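Local coordinates for carbohydrate kinase (Agrobacterium tumefaciens, PDB 2NWH), which probably transfers a phosphate from ATP to a sugar, as a carbohydrate kinase of the pfkB (ribokinase-like) family whose exact substrate is not established, at residues A[7-12]-A[126-131]; A[41-46]-A[56-61]; A[130-135]-A[150-155]. All coordinates share one frame; numbering follows the deposited sequence. Where two conformers were deposited one is given.

Interaction 1 of 3, residues A[7-12]-A[126-131]; sequences LVLGGA and RAVREA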
ATOM      1  N   LEU A   7      -5.113  11.237   4.325  1.00 13.11           N
ATOM      2  CA  LEU A   7      -4.950  11.591   2.918  1.00 13.80           C
ATOM      3  C   LEU A   7      -3.867  10.726   2.310  1.00 14.21           C
ATOM      4  O   LEU A   7      -2.760  10.661   2.854  1.00 13.52           O
ATOM      5  CB  LEU A   7      -4.561  13.055   2.783  1.00 14.40           C
ATOM      6  CG  LEU A   7      -4.266  13.570   1.354  1.00 13.58           C
ATOM      7  CD1 LEU A   7      -5.536  13.689   0.572  1.00 14.38           C
ATOM      8  CD2 LEU A   7      -3.616  14.918   1.455  1.00 14.19           C
ATOM      9  N   VAL A   8      -4.193  10.099   1.178  1.00 13.69           N
ATOM     10  CA  VAL A   8      -3.284   9.213   0.449  1.00 12.43           C
ATOM     11  C   VAL A   8      -2.831   9.891  -0.827  1.00 13.51           C
ATOM     12  O   VAL A   8      -3.662  10.400  -1.600  1.00 14.84           O
ATOM     13  CB  VAL A   8      -3.966   7.894   0.116  1.00 12.64           C
ATOM     14  CG1 VAL A   8      -2.997   6.962  -0.630  1.00 11.52           C
ATOM     15  CG2 VAL A   8      -4.448   7.235   1.409  1.00 11.29           C
ATOM     16  N   LEU A   9      -1.529   9.925  -1.048  1.00 13.19           N
ATOM     17  CA  LEU A   9      -0.958  10.463  -2.287  1.00 14.18           C
ATOM     18  C   LEU A   9      -0.106   9.364  -2.927  1.00 15.57           C
ATOM     19  O   LEU A   9       0.935   8.971  -2.396  1.00 16.05           O
ATOM     20  CB  LEU A   9      -0.135  11.724  -1.999  1.00 13.72           C
ATOM     21  CG  LEU A   9      -0.925  12.783  -1.253  1.00 14.55           C
ATOM     22  CD1 LEU A   9      -0.543  12.774   0.232  1.00 18.01           C
ATOM     23  CD2 LEU A   9      -0.561  14.166  -1.862  1.00 19.67           C
ATOM     24  N   GLY A  10      -0.551   8.850  -4.060  1.00 14.82           N
ATOM     25  CA  GLY A  10       0.049   7.640  -4.577  1.00 15.40           C
ATOM     26  C   GLY A  10      -0.611   7.182  -5.851  1.00 16.22           C
ATOM     27  O   GLY A  10      -1.228   7.975  -6.553  1.00 15.70           O
ATOM     28  N   GLY A  11      -0.444   5.902  -6.139  1.00 15.33           N
ATOM     29  CA  GLY A  11      -0.899   5.348  -7.373  1.00 17.11           C
ATOM     30  C   GLY A  11      -2.285   4.808  -7.266  1.00 17.46           C
ATOM     31  O   GLY A  11      -2.750   4.359  -6.197  1.00 17.20           O
ATOM     32  N   ALA A  12      -2.956   4.856  -8.407  1.00 17.69           N
ATOM     33  CA  ALA A  12      -4.272   4.323  -8.550  1.00 17.75           C
ATOM     34  C   ALA A  12      -4.340   4.025 -10.034  1.00 19.66           C
ATOM     35  O   ALA A  12      -4.306   4.922 -10.849  1.00 20.61           O
ATOM     36  CB  ALA A  12      -5.340   5.363  -8.102  1.00 17.63           C
ATOM     37  N   ARG A 126      -1.272  25.389  -3.692  1.00 21.62           N
ATOM     38  CA  ARG A 126      -2.134  25.568  -2.523  1.00 21.98           C
ATOM     39  C   ARG A 126      -3.142  24.442  -2.306  1.00 21.11           C
ATOM     40  O   ARG A 126      -3.371  24.045  -1.166  1.00 19.52           O
ATOM     41  CB  ARG A 126      -2.911  26.861  -2.594  1.00 22.52           C
ATOM     42  CG  ARG A 126      -2.149  27.988  -2.116  1.00 27.02           C
ATOM     43  CD  ARG A 126      -2.958  29.252  -2.261  1.00 30.41           C
ATOM     44  NE  ARG A 126      -2.216  30.285  -1.586  1.00 32.65           N
ATOM     45  CZ  ARG A 126      -2.522  31.579  -1.570  1.00 31.09           C
ATOM     46  NH1 ARG A 126      -3.590  32.051  -2.224  1.00 29.72           N
ATOM     47  NH2 ARG A 126      -1.731  32.388  -0.890  1.00 24.84           N
ATOM     48  N   ALA A 127      -3.769  23.960  -3.380  1.00 19.62           N
ATOM     49  CA  ALA A 127      -4.854  22.992  -3.226  1.00 19.82           C
ATOM     50  C   ALA A 127      -4.387  21.701  -2.541  1.00 20.25           C
ATOM     51  O   ALA A 127      -5.134  21.118  -1.736  1.00 21.84           O
ATOM     52  CB  ALA A 127      -5.525  22.690  -4.613  1.00 20.22           C
ATOM     53  N   VAL A 128      -3.152  21.268  -2.823  1.00 19.89           N
ATOM     54  CA  VAL A 128      -2.607  20.037  -2.217  1.00 19.31           C
ATOM     55  C   VAL A 128      -2.246  20.353  -0.747  1.00 19.96           C
ATOM     56  O   VAL A 128      -2.537  19.564   0.147  1.00 18.16           O
ATOM     57  CB  VAL A 128      -1.357  19.514  -2.960  1.00 20.26           C
ATOM     58  CG1 VAL A 128      -0.697  18.300  -2.181  1.00 20.35           C
ATOM     59  CG2 VAL A 128      -1.681  19.145  -4.458  1.00 20.51           C
ATOM     60  N   ARG A 129      -1.632  21.514  -0.502  1.00 18.36           N
ATOM     61  CA  ARG A 129      -1.298  21.888   0.888  0.60 19.10           C
ATOM     62  C   ARG A 129      -2.535  21.955   1.769  1.00 18.10           C
ATOM     63  O   ARG A 129      -2.499  21.514   2.894  1.00 19.19           O
ATOM     64  CB  ARG A 129      -0.533  23.204   0.982  0.60 19.28           C
ATOM     65  CG  ARG A 129       0.217  23.297   2.323  0.60 20.07           C
ATOM     66  CD  ARG A 129       1.059  24.524   2.402  0.60 23.31           C
ATOM     67  NE  ARG A 129       1.889  24.426   3.586  0.60 23.41           N
ATOM     68  CZ  ARG A 129       3.191  24.197   3.546  0.60 25.51           C
ATOM     69  NH1 ARG A 129       3.892  24.140   4.679  0.60 25.69           N
ATOM     70  NH2 ARG A 129       3.795  24.069   2.374  0.60 24.98           N
ATOM     71  N   GLU A 130      -3.630  22.482   1.247  1.00 18.57           N
ATOM     72  CA  GLU A 130      -4.883  22.545   1.978  1.00 19.07           C
ATOM     73  C   GLU A 130      -5.472  21.125   2.223  1.00 19.49           C
ATOM     74  O   GLU A 130      -6.041  20.855   3.274  1.00 19.23           O
ATOM     75  CB  GLU A 130      -5.879  23.396   1.198  1.00 20.17           C
ATOM     76  CG  GLU A 130      -5.441  24.871   1.181  1.00 21.66           C
ATOM     77  CD  GLU A 130      -6.361  25.758   0.375  1.00 28.48           C
ATOM     78  OE1 GLU A 130      -7.464  25.340  -0.016  1.00 30.52           O
ATOM     79  OE2 GLU A 130      -5.964  26.907   0.155  1.00 33.03           O
ATOM     80  N   ALA A 131      -5.347  20.243   1.248  1.00 16.45           N
ATOM     81  CA  ALA A 131      -5.751  18.840   1.486  1.00 15.88           C
ATOM     82  C   ALA A 131      -4.981  18.269   2.665  1.00 15.94           C
ATOM     83  O   ALA A 131      -5.568  17.584   3.575  1.00 15.90           O
ATOM     84  CB  ALA A 131      -5.527  17.967   0.198  1.00 16.69           C
TER
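Leu-7 meets Ala-131 and Leu-9 meets Val-128, and these two apolar pairs make up the whole contact; no hydrogen bond joins the segments. In the first pair the methyl CD2 of Leu-7 lies 3.8 Å from CB of Ala-131. CB of Leu-7 already points at the helix, and with CG anti to the backbone N (chi1 176°) CD2 also reaches the backbone C of Ala-131, 3.8 Å away. In the second pair CD2 of Leu-9 comes to 4.1 Å from CG1 of Val-128, the two side chains crossing obliquely. The backbones are closer at the first pair: the CA atoms of Leu-7 and Ala-131 are 7.4 Å apart, whereas those of Leu-9 and Val-128 are separated by 9.7 Å, and two branched side chains bridge the wider gap. Residues two apart on the strand thus meet residues one helical turn apart, and the pairing runs in opposite chain directions.

The polar bonds lie beside the contact: strand-to-strand backbone bonds, and one from Gly-11 N to the Asp-141 carboxylate. Leu-7 and Leu-9 bond to strand 137-141, and Val-8 to strand 55-63. The side chain of Val-8 turns to the other face, where it touches Ala-46. An inner parallel strand covered on both faces by helices is the hallmark of the Rossmann-like alpha/beta core of ribokinase-type kinases.

Interaction 2 of 3, residues A[41-46]-A[56-61]; sequences GGFNAA and VRIIAP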
ATOM      1  N   GLY A  41      -0.799   0.440  -5.109  1.00 17.19           N
ATOM      2  CA  GLY A  41      -0.508   0.285  -3.673  1.00 17.94           C
ATOM      3  C   GLY A  41      -1.256   1.301  -2.817  1.00 16.65           C
ATOM      4  O   GLY A  41      -2.003   0.947  -1.879  1.00 16.53           O
ATOM      5  N   GLY A  42      -1.062   2.579  -3.138  1.00 16.36           N
ATOM      6  CA  GLY A  42      -1.752   3.635  -2.382  1.00 14.61           C
ATOM      7  C   GLY A  42      -3.255   3.514  -2.446  1.00 15.00           C
ATOM      8  O   GLY A  42      -3.946   3.640  -1.416  1.00 14.17           O
ATOM      9  N   PHE A  43      -3.801   3.281  -3.644  1.00 15.00           N
ATOM     10  CA  PHE A  43      -5.243   3.157  -3.778  1.00 15.17           C
ATOM     11  C   PHE A  43      -5.814   1.978  -2.965  1.00 13.17           C
ATOM     12  O   PHE A  43      -6.862   2.106  -2.282  1.00 13.04           O
ATOM     13  CB  PHE A  43      -5.593   2.903  -5.249  1.00 14.86           C
ATOM     14  CG  PHE A  43      -7.057   2.897  -5.535  1.00 18.57           C
ATOM     15  CD1 PHE A  43      -7.760   4.094  -5.648  1.00 21.97           C
ATOM     16  CD2 PHE A  43      -7.734   1.699  -5.766  1.00 20.16           C
ATOM     17  CE1 PHE A  43      -9.128   4.083  -5.935  1.00 25.63           C
ATOM     18  CE2 PHE A  43      -9.098   1.705  -6.067  1.00 20.91           C
ATOM     19  CZ  PHE A  43      -9.774   2.885  -6.157  1.00 21.01           C
ATOM     20  N   ASN A  44      -5.121   0.854  -3.013  1.00 13.02           N
ATOM     21  CA  ASN A  44      -5.585  -0.355  -2.294  1.00 13.33           C
ATOM     22  C   ASN A  44      -5.536  -0.088  -0.774  1.00 13.93           C
ATOM     23  O   ASN A  44      -6.482  -0.428  -0.026  1.00 13.76           O
ATOM     24  CB  ASN A  44      -4.736  -1.564  -2.704  1.00 14.80           C
ATOM     25  CG  ASN A  44      -5.076  -2.080  -4.106  1.00 16.83           C
ATOM     26  OD1 ASN A  44      -6.091  -1.728  -4.659  1.00 16.94           O
ATOM     27  ND2 ASN A  44      -4.195  -2.864  -4.689  1.00 17.87           N
ATOM     28  N   ALA A  45      -4.464   0.574  -0.320  1.00 12.62           N
ATOM     29  CA  ALA A  45      -4.382   0.902   1.111  1.00 13.56           C
ATOM     30  C   ALA A  45      -5.499   1.889   1.491  1.00 13.86           C
ATOM     31  O   ALA A  45      -6.077   1.801   2.582  1.00 13.80           O
ATOM     32  CB  ALA A  45      -2.975   1.444   1.455  1.00 13.89           C
ATOM     33  N   ALA A  46      -5.821   2.839   0.590  1.00 14.22           N
ATOM     34  CA  ALA A  46      -6.868   3.838   0.870  1.00 13.87           C
ATOM     35  C   ALA A  46      -8.184   3.133   1.077  1.00 14.61           C
ATOM     36  O   ALA A  46      -8.886   3.444   2.039  1.00 14.43           O
ATOM     37  CB  ALA A  46      -7.022   4.847  -0.291  1.00 14.81           C
ATOM     38  N   VAL A  56     -11.261   8.585   4.419  1.00 15.87           N
ATOM     39  CA  VAL A  56     -10.053   8.529   3.565  1.00 14.52           C
ATOM     40  C   VAL A  56     -10.280   9.318   2.297  1.00 15.04           C
ATOM     41  O   VAL A  56     -11.361   9.214   1.690  1.00 15.32           O
ATOM     42  CB  VAL A  56      -9.611   7.074   3.217  1.00 15.31           C
ATOM     43  CG1 VAL A  56      -8.257   7.073   2.409  1.00 16.06           C
ATOM     44  CG2 VAL A  56      -9.484   6.227   4.520  1.00 14.85           C
ATOM     45  N   ARG A  57      -9.266  10.114   1.923  1.00 13.81           N
ATOM     46  CA  ARG A  57      -9.256  10.830   0.640  1.00 14.70           C
ATOM     47  C   ARG A  57      -7.976  10.428  -0.114  1.00 14.88           C
ATOM     48  O   ARG A  57      -6.927  10.178   0.518  1.00 16.49           O
ATOM     49  CB  ARG A  57      -9.303  12.352   0.881  1.00 15.98           C
ATOM     50  CG  ARG A  57      -9.022  13.208  -0.358  1.00 15.89           C
ATOM     51  CD  ARG A  57      -9.046  14.664   0.022  1.00 16.73           C
ATOM     52  NE  ARG A  57      -8.869  15.571  -1.120  1.00 16.17           N
ATOM     53  CZ  ARG A  57      -8.821  16.897  -0.996  1.00 19.91           C
ATOM     54  NH1 ARG A  57      -8.860  17.448   0.202  1.00 17.59           N
ATOM     55  NH2 ARG A  57      -8.689  17.667  -2.061  1.00 20.00           N
ATOM     56  N   ILE A  58      -8.050  10.343  -1.440  1.00 13.94           N
ATOM     57  CA  ILE A  58      -6.836  10.040  -2.244  1.00 13.95           C
ATOM     58  C   ILE A  58      -6.627  11.071  -3.366  1.00 14.19           C
ATOM     59  O   ILE A  58      -7.584  11.502  -4.015  1.00 16.68           O
ATOM     60  CB  ILE A  58      -6.809   8.576  -2.814  1.00 14.59           C
ATOM     61  CG1 ILE A  58      -5.456   8.280  -3.518  1.00  9.99           C
ATOM     62  CG2 ILE A  58      -8.048   8.276  -3.778  1.00 16.41           C
ATOM     63  CD1 ILE A  58      -5.243   6.768  -3.751  1.00 15.99           C
ATOM     64  N   ILE A  59      -5.366  11.429  -3.595  1.00 13.90           N
ATOM     65  CA  ILE A  59      -4.969  12.249  -4.735  1.00 14.29           C
ATOM     66  C   ILE A  59      -4.009  11.379  -5.563  1.00 14.74           C
ATOM     67  O   ILE A  59      -2.891  11.037  -5.096  1.00 14.81           O
ATOM     68  CB  ILE A  59      -4.231  13.505  -4.272  1.00 15.38           C
ATOM     69  CG1 ILE A  59      -5.121  14.372  -3.388  1.00 14.26           C
ATOM     70  CG2 ILE A  59      -3.795  14.407  -5.527  1.00 16.22           C
ATOM     71  CD1 ILE A  59      -4.279  15.520  -2.667  1.00 16.78           C
ATOM     72  N   ALA A  60      -4.483  10.965  -6.750  1.00 15.42           N
ATOM     73  CA  ALA A  60      -3.651  10.219  -7.693  1.00 15.95           C
ATOM     74  C   ALA A  60      -3.703  10.856  -9.088  1.00 15.25           C
ATOM     75  O   ALA A  60      -4.782  11.312  -9.512  1.00 17.29           O
ATOM     76  CB  ALA A  60      -4.121   8.805  -7.770  1.00 15.80           C
ATOM     77  N   PRO A  61      -2.579  10.842  -9.822  1.00 16.51           N
ATOM     78  CA  PRO A  61      -2.603  11.288 -11.238  1.00 17.38           C
ATOM     79  C   PRO A  61      -3.637  10.442 -11.963  1.00 17.36           C
ATOM     80  O   PRO A  61      -3.748   9.226 -11.711  1.00 19.82           O
ATOM     81  CB  PRO A  61      -1.187  10.994 -11.731  1.00 16.33           C
ATOM     82  CG  PRO A  61      -0.321  11.179 -10.476  1.00 17.44           C
ATOM     83  CD  PRO A  61      -1.214  10.417  -9.431  1.00 16.73           C
TER
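Ala-46 and Val-56 sit where helix 41-46 and strand 56-59 come together, their CA atoms 6.3 Å apart, with the axes nearly antiparallel at 167° and 9.2 Å apart at closest approach. At this end CG1 of Val-56 lies 3.7 Å from CB of Ala-46, and both valine methyls rest against the Ala-46 carbonyl oxygen. Ile-58 carries the rest with a single atom: its CG1 is anti to the backbone N (chi1 -174°) and chi2 is 165°, an extended chain that brings CD1 to 3.6 Å from CA of Phe-43. The same methyl is 4.0 Å from C of Gly-42 and 4.3 Å from CB of Ala-46. CD1 of Ile-58 meets the Phe-43 ring at its edge, near the plane, 4.1 Å from CD1 of the phenylalanine. Val-71, Ala-74 and Ala-75 of helix 66-77 pack against the ring, while Asp-141 OD2 holds Gly-42 N. Helix 41-51 leads into strand 55-63 and covers one face of the main sheet; its start, Gly-41 and Gly-42, is consistent with the glycine-rich signature of pfkB kinases. Since no hydrogen bond crosses between the segments, their direct contact probably rests on van der Waals fit and exclusion of water.

Interaction 3 of 3, residues A[130-135]-A[150-155]; sequences EAIIAS and TALGLI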
ATOM      1  N   GLU A 130      -3.630  22.482   1.247  1.00 18.57           N
ATOM      2  CA  GLU A 130      -4.883  22.545   1.978  1.00 19.07           C
ATOM      3  C   GLU A 130      -5.472  21.125   2.223  1.00 19.49           C
ATOM      4  O   GLU A 130      -6.041  20.855   3.274  1.00 19.23           O
ATOM      5  CB  GLU A 130      -5.879  23.396   1.198  1.00 20.17           C
ATOM      6  CG  GLU A 130      -5.441  24.871   1.181  1.00 21.66           C
ATOM      7  CD  GLU A 130      -6.361  25.758   0.375  1.00 28.48           C
ATOM      8  OE1 GLU A 130      -7.464  25.340  -0.016  1.00 30.52           O
ATOM      9  OE2 GLU A 130      -5.964  26.907   0.155  1.00 33.03           O
ATOM     10  N   ALA A 131      -5.347  20.243   1.248  1.00 16.45           N
ATOM     11  CA  ALA A 131      -5.751  18.840   1.486  1.00 15.88           C
ATOM     12  C   ALA A 131      -4.981  18.269   2.665  1.00 15.94           C
ATOM     13  O   ALA A 131      -5.568  17.584   3.575  1.00 15.90           O
ATOM     14  CB  ALA A 131      -5.527  17.967   0.198  1.00 16.69           C
ATOM     15  N   ILE A 132      -3.675  18.536   2.670  1.00 17.09           N
ATOM     16  CA  ILE A 132      -2.792  18.086   3.766  1.00 18.01           C
ATOM     17  C   ILE A 132      -3.249  18.658   5.128  1.00 19.04           C
ATOM     18  O   ILE A 132      -3.389  17.917   6.118  1.00 17.95           O
ATOM     19  CB  ILE A 132      -1.286  18.369   3.446  1.00 18.54           C
ATOM     20  CG1 ILE A 132      -0.856  17.492   2.239  1.00 18.61           C
ATOM     21  CG2 ILE A 132      -0.393  18.118   4.689  1.00 17.91           C
ATOM     22  CD1 ILE A 132       0.515  17.747   1.688  1.00 16.25           C
ATOM     23  N   ILE A 133      -3.557  19.955   5.153  1.00 18.49           N
ATOM     24  CA  ILE A 133      -3.917  20.617   6.405  1.00 19.68           C
ATOM     25  C   ILE A 133      -5.270  20.098   6.926  1.00 19.30           C
ATOM     26  O   ILE A 133      -5.530  20.073   8.155  1.00 19.14           O
ATOM     27  CB  ILE A 133      -3.939  22.165   6.214  1.00 19.43           C
ATOM     28  CG1 ILE A 133      -2.503  22.694   6.054  1.00 19.55           C
ATOM     29  CG2 ILE A 133      -4.669  22.847   7.399  1.00 20.56           C
ATOM     30  CD1 ILE A 133      -2.434  24.189   5.562  1.00 19.17           C
ATOM     31  N   ALA A 134      -6.130  19.688   5.996  1.00 18.91           N
ATOM     32  CA  ALA A 134      -7.441  19.131   6.346  1.00 18.93           C
ATOM     33  C   ALA A 134      -7.341  17.692   6.876  1.00 20.37           C
ATOM     34  O   ALA A 134      -8.321  17.158   7.444  1.00 21.00           O
ATOM     35  CB  ALA A 134      -8.361  19.160   5.150  1.00 18.79           C
ATOM     36  N   SER A 135      -6.187  17.053   6.692  1.00 18.99           N
ATOM     37  CA  SER A 135      -6.032  15.639   7.077  0.60 19.10           C
ATOM     38  C   SER A 135      -5.398  15.496   8.464  1.00 19.12           C
ATOM     39  O   SER A 135      -4.871  16.471   9.024  1.00 18.60           O
ATOM     40  CB  SER A 135      -5.162  14.907   6.050  0.60 18.32           C
ATOM     41  OG  SER A 135      -3.798  15.044   6.415  0.60 18.97           O
ATOM     42  N   THR A 150      10.478  13.496  -1.536  1.00 22.45           N
ATOM     43  CA  THR A 150      11.216  14.375  -0.615  1.00 22.60           C
ATOM     44  C   THR A 150      10.442  15.664  -0.254  1.00 22.79           C
ATOM     45  O   THR A 150      10.379  16.053   0.942  1.00 21.83           O
ATOM     46  CB  THR A 150      12.577  14.715  -1.205  1.00 23.20           C
ATOM     47  OG1 THR A 150      13.188  13.504  -1.668  1.00 23.39           O
ATOM     48  CG2 THR A 150      13.490  15.422  -0.171  1.00 25.73           C
ATOM     49  N   ALA A 151       9.847  16.315  -1.269  1.00 21.27           N
ATOM     50  CA  ALA A 151       9.083  17.538  -1.048  1.00 20.54           C
ATOM     51  C   ALA A 151       7.889  17.282  -0.141  1.00 20.06           C
ATOM     52  O   ALA A 151       7.597  18.118   0.734  1.00 19.70           O
ATOM     53  CB  ALA A 151       8.617  18.148  -2.367  1.00 20.85           C
ATOM     54  N   LEU A 152       7.226  16.144  -0.366  1.00 19.49           N
ATOM     55  CA  LEU A 152       6.119  15.675   0.498  1.00 20.68           C
ATOM     56  C   LEU A 152       6.581  15.518   1.953  1.00 21.06           C
ATOM     57  O   LEU A 152       5.902  15.990   2.882  1.00 20.00           O
ATOM     58  CB  LEU A 152       5.525  14.341   0.006  1.00 20.58           C
ATOM     59  CG  LEU A 152       4.316  13.879   0.822  1.00 20.26           C
ATOM     60  CD1 LEU A 152       3.206  14.972   0.980  1.00 20.94           C
ATOM     61  CD2 LEU A 152       3.769  12.528   0.313  1.00 16.94           C
ATOM     62  N   GLY A 153       7.732  14.872   2.150  1.00 22.28           N
ATOM     63  CA  GLY A 153       8.338  14.799   3.486  1.00 24.19           C
ATOM     64  C   GLY A 153       8.537  16.188   4.156  1.00 25.80           C
ATOM     65  O   GLY A 153       8.141  16.401   5.319  1.00 25.67           O
ATOM     66  N   LEU A 154       9.098  17.154   3.423  1.00 26.05           N
ATOM     67  CA  LEU A 154       9.209  18.549   3.949  1.00 27.04           C
ATOM     68  C   LEU A 154       7.846  19.186   4.348  1.00 26.83           C
ATOM     69  O   LEU A 154       7.739  19.834   5.393  1.00 26.67           O
ATOM     70  CB  LEU A 154       9.933  19.453   2.961  1.00 26.44           C
ATOM     71  CG  LEU A 154      11.448  19.704   3.043  1.00 28.26           C
ATOM     72  CD1 LEU A 154      12.258  18.451   3.085  1.00 30.90           C
ATOM     73  CD2 LEU A 154      11.899  20.531   1.847  1.00 30.06           C
ATOM     74  N   ILE A 155       6.814  18.981   3.527  1.00 26.30           N
ATOM     75  CA  ILE A 155       5.476  19.525   3.799  1.00 25.94           C
ATOM     76  C   ILE A 155       4.859  18.894   5.037  1.00 25.98           C
ATOM     77  O   ILE A 155       4.340  19.599   5.899  1.00 24.92           O
ATOM     78  CB  ILE A 155       4.513  19.368   2.606  1.00 25.66           C
ATOM     79  CG1 ILE A 155       4.977  20.209   1.422  1.00 25.68           C
ATOM     80  CG2 ILE A 155       3.112  19.813   3.006  1.00 26.09           C
ATOM     81  CD1 ILE A 155       4.119  19.984   0.137  1.00 26.55           C
TER
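Ile-132 extends from helix 126-134 toward Ile-155 and Leu-152 of helix 146-158. Its CB points toward the second helix but stays more than 4.5 Å from it, and so does CG1, which is anti to the carbonyl carbon (chi1 -66°) and is continued by CD1 in an extended chain. The branch CG2 comes to 4.2 Å from CG2 of Ile-155. The tip, CD1, does the touching: it lies 3.6 Å from CG2 of Ile-155, whose side chain crosses that of Ile-132 at about a right angle, and 3.9 Å from CD1 of Leu-152. Helix 126-134, strand 137-141 and helix 146-158 follow one another in the chain, the helices lying on the same face of the main sheet, and the unit 137-141, 146-158, 163-166 is a beta-alpha-beta crossover of the Rossmann-like core. Leu-123 of helix 120-123 covers Leu-152 and Ile-155, and Leu-7 of strand 5-9 touches Ile-132 from the sheet. At the root of the same isoleucine, its carbonyl oxygen receives two bonds from Ser-135. OG of Ser-135 donates to O of Ile-132 at 2.9 Å, with a C=O...OG angle of 133° and OG 15° out of the carbonyl plane, and the backbone N of Ser-135 binds that oxygen too.

Along the chain, 41-46 and 56-61 both fall between the two segments of interaction 1, and interaction 3 follows on its heels, sharing Glu-130 and Ala-131. Interactions 1 and 2 have centres about 9 Å apart and are joined through neighbouring strands 5-9 and 55-63 of the ten-stranded sheet, with helices 126-134 and 41-51 on opposite faces. Interactions 1 and 3, about 7 Å apart, both use helix 126-134, which therefore meets the sheet and helix 146-158 at once. Interactions 2 and 3 are about 15 Å apart, yet Arg-57 and Ile-59 still touch Ala-131. The three together give one continuous helix-sheet-helix cross-section through the family's alpha/beta core.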